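Local coordinates for putative immunoglobulin-blocking virulence protein (Mycoplasma mycoides subsp. capri, PDB 7ADK), which probably binds host immunoglobulins and blocks their action, contributing to the virulence of this goat-infecting mycoplasma, at residues F398-R403 against S415-D420; K472-L477 against A493-N498; K513-N518 against T547-N552. All coordinates share one frame; numbering follows the deposited sequence.

Contact 1: residues F398-R403 against S415-D420; sequences FSKLER and SGLVLD
A two-stranded antiparallel beta hairpin pairs 398-403 with 415-420, their short axes 4.7 Å apart and their N-to-C directions at 161°. Two hydrogen-bonded pairs, Ser399 with Val418 and Leu401 with Gly416, carry reciprocal backbone bonds: Ser399 N to Val418 O measures 3.0 Å, and Leu401 N to Gly416 O 2.9 Å with an N-H...O angle of 170°. The non-hydrogen-bonded pairs between and beyond them add CA-H...O contacts, as from Phe398 CA to Val418 O.

The side chains alternate between two faces. One carries Ser399, Leu401 and Val418; there Leu401 CD1 meets Val418 CG2 at 4.1 Å, the two branches crossing obliquely, and Ser399 OG sits beside Val418 CB. Strand 375-379 continues the sheet beyond 398-403, and strand 448-454 beyond 415-420.

Phe398, Lys400, Leu417 and Leu419 occupy the opposite face. Lys400 CG is anti to the backbone N, and the bend at chi2 brings CD to 3.9 Å from Gly416 O; chi3 and chi4 curl the rest. Phe398, whose ring also stacks with Tyr384, runs side by side with Leu419. Leu419 CD1 lies over the Phe398 ring, a CH-pi contact 3.9 Å from the centroid, while Leu417 CD1 reaches that ring's edge.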
loop_
_atom_site.group_PDB
_atom_site.type_symbol
_atom_site.label_atom_id
_atom_site.label_comp_id
_atom_site.label_asym_id
_atom_site.label_seq_id
_atom_site.Cartn_x
_atom_site.Cartn_y
_atom_site.Cartn_z
ATOM N N PHE A 398 27.579 22.433 -9.444
ATOM C CA PHE A 398 27.533 23.292 -10.628
ATOM C C PHE A 398 28.080 22.531 -11.840
ATOM O O PHE A 398 29.168 21.962 -11.786
ATOM C CB PHE A 398 28.317 24.587 -10.401
ATOM C CG PHE A 398 27.760 25.536 -9.361
ATOM C CD1 PHE A 398 27.941 25.278 -7.996
ATOM C CD2 PHE A 398 27.088 26.705 -9.760
ATOM C CE1 PHE A 398 27.452 26.181 -7.038
ATOM C CE2 PHE A 398 26.620 27.616 -8.803
ATOM C CZ PHE A 398 26.806 27.354 -7.439
ATOM N N SER A 399 27.365 22.546 -12.958
ATOM C CA SER A 399 27.809 21.948 -14.216
ATOM C C SER A 399 27.612 22.908 -15.378
ATOM O O SER A 399 26.710 23.728 -15.382
ATOM C CB SER A 399 27.161 20.588 -14.452
ATOM O OG SER A 399 25.794 20.617 -14.534
ATOM N N LYS A 400 28.482 22.821 -16.373
ATOM C CA LYS A 400 28.477 23.625 -17.597
ATOM C C LYS A 400 27.948 22.759 -18.736
ATOM O O LYS A 400 28.435 21.656 -18.929
ATOM C CB LYS A 400 29.915 24.106 -17.853
ATOM C CG LYS A 400 30.072 25.112 -19.005
ATOM C CD LYS A 400 29.616 26.546 -18.702
ATOM C CE LYS A 400 30.417 27.229 -17.585
ATOM N NZ LYS A 400 31.834 27.428 -17.925
ATOM N N LEU A 401 26.976 23.243 -19.492
ATOM C CA LEU A 401 26.574 22.679 -20.779
ATOM C C LEU A 401 27.130 23.552 -21.904
ATOM O O LEU A 401 26.999 24.767 -21.827
ATOM C CB LEU A 401 25.044 22.615 -20.871
ATOM C CG LEU A 401 24.443 21.264 -20.479
ATOM C CD1 LEU A 401 24.586 20.942 -19.001
ATOM C CD2 LEU A 401 22.967 21.254 -20.809
ATOM N N GLU A 402 27.681 22.965 -22.968
ATOM C CA GLU A 402 28.017 23.648 -24.228
ATOM C C GLU A 402 27.544 22.859 -25.462
ATOM O O GLU A 402 27.580 21.629 -25.483
ATOM C CB GLU A 402 29.510 24.009 -24.280
ATOM C CG GLU A 402 30.467 22.819 -24.170
ATOM C CD GLU A 402 31.952 23.197 -24.266
ATOM O OE1 GLU A 402 32.781 22.329 -24.623
ATOM O OE2 GLU A 402 32.331 24.353 -23.971
ATOM N N ARG A 403 27.054 23.561 -26.489
ATOM C CA ARG A 403 26.574 22.970 -27.750
ATOM C C ARG A 403 27.777 22.485 -28.576
ATOM O O ARG A 403 28.721 23.242 -28.784
ATOM C CB ARG A 403 25.693 23.990 -28.501
ATOM C CG ARG A 403 24.767 23.341 -29.531
ATOM C CD ARG A 403 24.037 24.319 -30.462
ATOM N NE ARG A 403 22.807 24.893 -29.888
ATOM C CZ ARG A 403 22.579 26.137 -29.521
ATOM N NH1 ARG A 403 21.433 26.522 -29.073
ATOM N NH2 ARG A 403 23.472 27.062 -29.576
ATOM N N SER A 415 26.314 28.221 -24.500
ATOM C CA SER A 415 26.743 27.564 -23.266
ATOM C C SER A 415 25.982 28.101 -22.053
ATOM O O SER A 415 25.614 29.275 -22.019
ATOM C CB SER A 415 28.248 27.729 -23.065
ATOM O OG SER A 415 28.608 29.082 -22.934
ATOM N N GLY A 416 25.761 27.264 -21.043
ATOM C CA GLY A 416 25.002 27.625 -19.856
ATOM C C GLY A 416 25.502 26.945 -18.596
ATOM O O GLY A 416 25.809 25.755 -18.596
ATOM N N LEU A 417 25.588 27.714 -17.519
ATOM C CA LEU A 417 25.846 27.231 -16.171
ATOM C C LEU A 417 24.551 26.701 -15.554
ATOM O O LEU A 417 23.504 27.339 -15.624
ATOM C CB LEU A 417 26.477 28.376 -15.372
ATOM C CG LEU A 417 26.998 28.026 -13.978
ATOM C CD1 LEU A 417 28.073 26.955 -14.002
ATOM C CD2 LEU A 417 27.596 29.278 -13.368
ATOM N N VAL A 418 24.612 25.528 -14.940
ATOM C CA VAL A 418 23.485 24.803 -14.358
ATOM C C VAL A 418 23.769 24.535 -12.886
ATOM O O VAL A 418 24.844 24.047 -12.556
ATOM C CB VAL A 418 23.224 23.500 -15.139
ATOM C CG1 VAL A 418 22.068 22.687 -14.554
ATOM C CG2 VAL A 418 22.954 23.805 -16.616
ATOM N N LEU A 419 22.825 24.860 -12.003
ATOM C CA LEU A 419 22.901 24.617 -10.568
ATOM C C LEU A 419 21.987 23.446 -10.189
ATOM O O LEU A 419 20.782 23.494 -10.425
ATOM C CB LEU A 419 22.562 25.931 -9.850
ATOM C CG LEU A 419 22.467 25.871 -8.320
ATOM C CD1 LEU A 419 23.668 25.195 -7.677
ATOM C CD2 LEU A 419 22.378 27.267 -7.756
ATOM N N ASP A 420 22.578 22.418 -9.583
ATOM C CA ASP A 420 21.980 21.170 -9.096
ATOM C C ASP A 420 21.935 21.220 -7.559
ATOM O O ASP A 420 22.967 21.314 -6.895
ATOM C CB ASP A 420 22.810 20.014 -9.701
ATOM C CG ASP A 420 22.763 18.615 -9.056
ATOM O OD1 ASP A 420 21.968 18.358 -8.129
ATOM O OD2 ASP A 420 23.524 17.733 -9.517
#

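Contact 2: residues K472-L477 against A493-N498; sequences KDIQQL and ALENKN
Parallel beta pairing joins Asp473 and Ile474 to Lys497 and Asn498, two consecutive bridges by which the short strand 497-498 adds to the edge of strand 473-481 in the large mixed sheet. The evidence is in the backbone bonds. Lys472 O accepts twice, from Asn496 N at 2.9 Å and from Lys497 N at 3.1 Å, both donors lying in its carbonyl plane, so one oxygen holds the turn into the strand as well as its first residue. Glu495 CB makes a van der Waals approach to the same Lys472 O at 3.8 Å. Ile474 N then gives a nearly straight bond to Lys497 O, 2.9 Å long with an N-H...O angle of 168°. A CA-H...O contact follows from Asn498 CA to Ile474 O at 3.4 Å, and the backbone of Ile474 is also bonded to Ile499.

Among the polar side chains, Lys472, its CG anti to the backbone N (chi1 -164°) and its chain bent at chi3, passes alongside Asn496 OD1, with CE at 3.0 Å and NZ at 3.1 Å from that oxygen. The amide end of Asn498 comes nearer to 472-477, and its ND2 donates to Glu501 O.

Nonpolar contact belongs to the buried end. Ile474 and Leu477 both pack on Tyr449 of strand 448-454, the neighbouring strand, and Leu477 CB lies 3.7 Å from Asn498 ND2.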
loop_
_atom_site.group_PDB
_atom_site.type_symbol
_atom_site.label_atom_id
_atom_site.label_comp_id
_atom_site.label_asym_id
_atom_site.label_seq_id
_atom_site.Cartn_x
_atom_site.Cartn_y
_atom_site.Cartn_z
ATOM N N LYS A 472 13.626 36.869 -10.936
ATOM C CA LYS A 472 12.330 37.207 -11.562
ATOM C C LYS A 472 12.220 36.753 -13.028
ATOM O O LYS A 472 11.134 36.699 -13.598
ATOM C CB LYS A 472 12.088 38.716 -11.389
ATOM C CG LYS A 472 10.626 39.101 -11.644
ATOM C CD LYS A 472 10.231 40.530 -11.261
ATOM C CE LYS A 472 10.943 41.596 -12.092
ATOM N NZ LYS A 472 10.185 42.830 -12.199
ATOM N N ASP A 473 13.360 36.443 -13.628
ATOM C CA ASP A 473 13.577 36.080 -15.022
ATOM C C ASP A 473 14.550 34.890 -15.123
ATOM O O ASP A 473 15.742 35.018 -14.872
ATOM C CB ASP A 473 14.077 37.313 -15.787
ATOM C CG ASP A 473 15.074 38.242 -15.070
ATOM O OD1 ASP A 473 15.262 39.360 -15.542
ATOM O OD2 ASP A 473 15.682 37.906 -14.038
ATOM N N ILE A 474 14.048 33.710 -15.468
ATOM C CA ILE A 474 14.763 32.421 -15.426
ATOM C C ILE A 474 14.675 31.710 -16.777
ATOM O O ILE A 474 13.590 31.554 -17.319
ATOM C CB ILE A 474 14.185 31.499 -14.328
ATOM C CG1 ILE A 474 14.167 32.170 -12.950
ATOM C CG2 ILE A 474 14.928 30.172 -14.271
ATOM C CD1 ILE A 474 13.527 31.317 -11.866
ATOM N N GLN A 475 15.787 31.194 -17.290
ATOM C CA GLN A 475 15.797 30.385 -18.512
ATOM C C GLN A 475 15.063 29.041 -18.321
ATOM O O GLN A 475 14.042 28.806 -18.961
ATOM C CB GLN A 475 17.233 30.205 -19.010
ATOM C CG GLN A 475 17.838 31.418 -19.717
ATOM C CD GLN A 475 17.323 31.660 -21.131
ATOM O OE1 GLN A 475 16.465 30.971 -21.661
ATOM N NE2 GLN A 475 17.869 32.633 -21.809
ATOM N N GLN A 476 15.531 28.188 -17.404
ATOM C CA GLN A 476 14.965 26.872 -17.098
ATOM C C GLN A 476 14.819 26.633 -15.595
ATOM O O GLN A 476 15.677 27.023 -14.805
ATOM C CB GLN A 476 15.819 25.799 -17.783
ATOM C CG GLN A 476 15.718 24.379 -17.243
ATOM C CD GLN A 476 16.336 23.353 -18.185
ATOM O OE1 GLN A 476 15.896 23.127 -19.293
ATOM N NE2 GLN A 476 17.395 22.705 -17.800
ATOM N N LEU A 477 13.747 25.941 -15.207
ATOM C CA LEU A 477 13.554 25.385 -13.876
ATOM C C LEU A 477 13.133 23.922 -14.001
ATOM O O LEU A 477 12.067 23.654 -14.544
ATOM C CB LEU A 477 12.514 26.245 -13.137
ATOM C CG LEU A 477 12.268 25.836 -11.680
ATOM C CD1 LEU A 477 13.487 26.081 -10.801
ATOM C CD2 LEU A 477 11.109 26.628 -11.117
ATOM N N ALA A 493 3.857 32.479 -9.448
ATOM C CA ALA A 493 3.133 33.334 -10.397
ATOM C C ALA A 493 3.665 34.771 -10.574
ATOM O O ALA A 493 3.605 35.296 -11.682
ATOM C CB ALA A 493 1.670 33.408 -9.958
ATOM N N LEU A 494 4.065 35.452 -9.492
ATOM C CA LEU A 494 4.283 36.913 -9.461
ATOM C C LEU A 494 5.670 37.296 -10.032
ATOM O O LEU A 494 6.395 38.131 -9.487
ATOM C CB LEU A 494 3.997 37.463 -8.039
ATOM C CG LEU A 494 2.537 37.853 -7.765
ATOM C CD1 LEU A 494 1.554 36.708 -7.867
ATOM C CD2 LEU A 494 2.395 38.450 -6.376
ATOM N N GLU A 495 6.060 36.639 -11.119
ATOM C CA GLU A 495 7.360 36.751 -11.774
ATOM C C GLU A 495 7.248 37.413 -13.164
ATOM O O GLU A 495 6.147 37.690 -13.643
ATOM C CB GLU A 495 8.013 35.358 -11.786
ATOM C CG GLU A 495 8.210 34.836 -10.357
ATOM C CD GLU A 495 9.295 33.773 -10.202
ATOM O OE1 GLU A 495 9.460 32.920 -11.100
ATOM O OE2 GLU A 495 9.980 33.772 -9.161
ATOM N N ASN A 496 8.370 37.681 -13.846
ATOM C CA ASN A 496 8.348 38.098 -15.250
ATOM C C ASN A 496 8.384 36.898 -16.201
ATOM O O ASN A 496 7.628 36.908 -17.168
ATOM C CB ASN A 496 9.472 39.093 -15.577
ATOM C CG ASN A 496 9.102 40.522 -15.226
ATOM O OD1 ASN A 496 8.794 40.858 -14.100
ATOM N ND2 ASN A 496 9.109 41.415 -16.175
ATOM N N LYS A 497 9.260 35.898 -15.996
ATOM C CA LYS A 497 9.474 34.881 -17.042
ATOM C C LYS A 497 10.119 33.562 -16.601
ATOM O O LYS A 497 11.190 33.556 -16.004
ATOM C CB LYS A 497 10.299 35.542 -18.174
ATOM C CG LYS A 497 10.094 34.927 -19.565
ATOM C CD LYS A 497 10.158 35.959 -20.703
ATOM C CE LYS A 497 11.367 36.893 -20.692
ATOM N NZ LYS A 497 11.291 37.925 -21.749
ATOM N N ASN A 498 9.532 32.448 -17.041
ATOM C CA ASN A 498 10.242 31.201 -17.353
ATOM C C ASN A 498 10.370 31.135 -18.875
ATOM O O ASN A 498 9.354 31.001 -19.563
ATOM C CB ASN A 498 9.538 29.944 -16.834
ATOM C CG ASN A 498 9.785 29.627 -15.384
ATOM O OD1 ASN A 498 9.453 30.355 -14.468
ATOM N ND2 ASN A 498 10.390 28.500 -15.137
#

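Contact 3: residues K513-N518 against T547-N552; sequences KAWSYN and TRITFN
Ile549 and Phe551 pack against Trp515 and Tyr517 in a buried aromatic layer where the weakly bonded strand 516-517, at the edge of a parallel sheet, meets the chain leaving strand 547-548. Ile549 CG2 sits over the indole, 3.8 Å from the centroid of the five-membered ring and 23° off its normal. The branch ending in CD1 runs on to the six-membered ring, 3.7 Å from Trp515 CZ3. The same CG2 also lies over the centre of the Phe551 ring.

From the other face of Phe551, Tyr517 presents its edge in a T-shaped pair, with centroids 5.3 Å apart and planes at 74°. A chi1 of 67° sets Tyr517 CG between the backbone N and the carbonyl carbon; Phe551 CB in turn lies at the tyrosine edge, 3.5 Å from Tyr517 CD1. Trp515 O faces the Phe551 edge, 3.8 Å from CD1.

Further out, Phe585 meets the rings of both Tyr517 and Phe551, and Trp515 NE1 bonds to Asn509 O, which restricts the turn of the indole. Cohesion across the segments is probably mainly dispersive, with an electrostatic share from the T-shaped pair and from backbone carbonyls near the Phe551 ring.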
loop_
_atom_site.group_PDB
_atom_site.type_symbol
_atom_site.label_atom_id
_atom_site.label_comp_id
_atom_site.label_asym_id
_atom_site.label_seq_id
_atom_site.Cartn_x
_atom_site.Cartn_y
_atom_site.Cartn_z
ATOM N N LYS A 513 -3.782 9.888 -9.197
ATOM C CA LYS A 513 -4.870 10.901 -9.221
ATOM C C LYS A 513 -4.631 12.086 -8.286
ATOM O O LYS A 513 -5.031 13.202 -8.593
ATOM C CB LYS A 513 -6.223 10.247 -8.910
ATOM C CG LYS A 513 -6.704 9.341 -10.045
ATOM C CD LYS A 513 -8.044 8.703 -9.677
ATOM C CE LYS A 513 -8.549 7.852 -10.839
ATOM N NZ LYS A 513 -9.816 7.174 -10.509
ATOM N N ALA A 514 -3.934 11.865 -7.182
ATOM C CA ALA A 514 -3.366 12.901 -6.329
ATOM C C ALA A 514 -2.073 13.488 -6.928
ATOM O O ALA A 514 -1.016 13.380 -6.336
ATOM C CB ALA A 514 -3.158 12.314 -4.926
ATOM N N TRP A 515 -2.141 14.089 -8.106
ATOM C CA TRP A 515 -1.169 15.042 -8.645
ATOM C C TRP A 515 -1.965 16.268 -9.067
ATOM O O TRP A 515 -2.867 16.168 -9.903
ATOM C CB TRP A 515 -0.385 14.486 -9.846
ATOM C CG TRP A 515 0.819 13.662 -9.534
ATOM C CD1 TRP A 515 0.983 12.354 -9.823
ATOM C CD2 TRP A 515 2.070 14.095 -8.931
ATOM N NE1 TRP A 515 2.207 11.925 -9.365
ATOM C CE2 TRP A 515 2.888 12.947 -8.749
ATOM C CE3 TRP A 515 2.592 15.332 -8.500
ATOM C CZ2 TRP A 515 4.092 13.008 -8.049
ATOM C CZ3 TRP A 515 3.841 15.411 -7.860
ATOM C CH2 TRP A 515 4.569 14.244 -7.601
ATOM N N SER A 516 -1.630 17.433 -8.519
ATOM C CA SER A 516 -2.340 18.678 -8.814
ATOM C C SER A 516 -1.377 19.787 -9.209
ATOM O O SER A 516 -0.229 19.796 -8.781
ATOM C CB SER A 516 -3.123 19.149 -7.601
ATOM O OG SER A 516 -3.882 18.152 -6.978
ATOM N N TYR A 517 -1.864 20.773 -9.940
ATOM C CA TYR A 517 -1.208 22.062 -10.087
ATOM C C TYR A 517 -2.237 23.158 -9.855
ATOM O O TYR A 517 -3.432 22.977 -10.098
ATOM C CB TYR A 517 -0.502 22.169 -11.445
ATOM C CG TYR A 517 -1.393 22.205 -12.672
ATOM C CD1 TYR A 517 -1.922 21.012 -13.175
ATOM C CD2 TYR A 517 -1.670 23.414 -13.332
ATOM C CE1 TYR A 517 -2.712 21.009 -14.336
ATOM C CE2 TYR A 517 -2.475 23.421 -14.485
ATOM C CZ TYR A 517 -2.981 22.214 -15.003
ATOM O OH TYR A 517 -3.679 22.203 -16.160
ATOM N N ASN A 518 -1.777 24.305 -9.374
ATOM C CA ASN A 518 -2.586 25.511 -9.408
ATOM C C ASN A 518 -2.438 26.124 -10.807
ATOM O O ASN A 518 -1.319 26.443 -11.199
ATOM C CB ASN A 518 -2.155 26.446 -8.271
ATOM C CG ASN A 518 -3.134 27.577 -8.044
ATOM O OD1 ASN A 518 -3.693 28.134 -8.964
ATOM N ND2 ASN A 518 -3.375 27.949 -6.821
ATOM N N THR A 547 10.055 10.857 -15.484
ATOM C CA THR A 547 9.077 11.273 -16.498
ATOM C C THR A 547 8.395 12.582 -16.109
ATOM O O THR A 547 8.353 12.932 -14.931
ATOM C CB THR A 547 8.059 10.142 -16.726
ATOM O OG1 THR A 547 7.084 10.476 -17.676
ATOM C CG2 THR A 547 7.323 9.732 -15.476
ATOM N N ARG A 548 7.827 13.309 -17.069
ATOM C CA ARG A 548 6.914 14.418 -16.771
ATOM C C ARG A 548 5.625 13.928 -16.110
ATOM O O ARG A 548 5.111 12.865 -16.462
ATOM C CB ARG A 548 6.698 15.302 -18.006
ATOM C CG ARG A 548 5.917 14.712 -19.185
ATOM C CD ARG A 548 4.393 14.702 -19.048
ATOM N NE ARG A 548 3.761 14.511 -20.353
ATOM C CZ ARG A 548 2.505 14.237 -20.607
ATOM N NH1 ARG A 548 1.612 14.152 -19.679
ATOM N NH2 ARG A 548 2.129 14.013 -21.821
ATOM N N ILE A 549 5.086 14.703 -15.174
ATOM C CA ILE A 549 3.836 14.366 -14.477
ATOM C C ILE A 549 2.635 14.524 -15.419
ATOM O O ILE A 549 2.558 15.478 -16.191
ATOM C CB ILE A 549 3.668 15.183 -13.181
ATOM C CG1 ILE A 549 4.766 14.916 -12.151
ATOM C CG2 ILE A 549 2.338 14.910 -12.492
ATOM C CD1 ILE A 549 5.054 16.123 -11.274
ATOM N N THR A 550 1.665 13.615 -15.332
ATOM C CA THR A 550 0.322 13.802 -15.894
ATOM C C THR A 550 -0.578 14.405 -14.825
ATOM O O THR A 550 -0.716 13.853 -13.735
ATOM C CB THR A 550 -0.282 12.481 -16.378
ATOM O OG1 THR A 550 0.451 12.001 -17.466
ATOM C CG2 THR A 550 -1.716 12.617 -16.869
ATOM N N PHE A 551 -1.213 15.527 -15.145
ATOM C CA PHE A 551 -2.141 16.199 -14.255
ATOM C C PHE A 551 -3.558 16.145 -14.804
ATOM O O PHE A 551 -3.845 16.715 -15.850
ATOM C CB PHE A 551 -1.702 17.649 -14.081
ATOM C CG PHE A 551 -0.346 17.837 -13.451
ATOM C CD1 PHE A 551 -0.224 17.845 -12.059
ATOM C CD2 PHE A 551 0.784 18.046 -14.251
ATOM C CE1 PHE A 551 1.021 18.087 -11.466
ATOM C CE2 PHE A 551 2.027 18.283 -13.658
ATOM C CZ PHE A 551 2.145 18.308 -12.265
ATOM N N ASN A 552 -4.474 15.524 -14.073
ATOM C CA ASN A 552 -5.907 15.612 -14.344
ATOM C C ASN A 552 -6.660 16.483 -13.315
ATOM O O ASN A 552 -7.877 16.589 -13.395
ATOM C CB ASN A 552 -6.471 14.187 -14.508
ATOM C CG ASN A 552 -7.449 14.081 -15.662
ATOM O OD1 ASN A 552 -8.475 14.736 -15.713
ATOM N ND2 ASN A 552 -7.172 13.273 -16.643
#

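Overall arrangement
The three contacts follow one another in series along the chain and all reach the same mixed sheet. Contacts 1 and 2 have centres about 18 Å apart and nearest atoms about 6 Å apart. Strand 448-454 lies between them: Tyr449 touches Leu419 on one side and Ile474 and Leu477 on the other. Contact 3, centred about 21 Å from contact 2 and 28 Å from contact 1, lies where the mixed sheet passes to the parallel sheet that begins at strand 516-517. Bonding changes along this path, from a full hairpin ladder through a short parallel bridge to packing led by side chains, without backbone pairing between the two segments. The other chain of the assembly touches none of them.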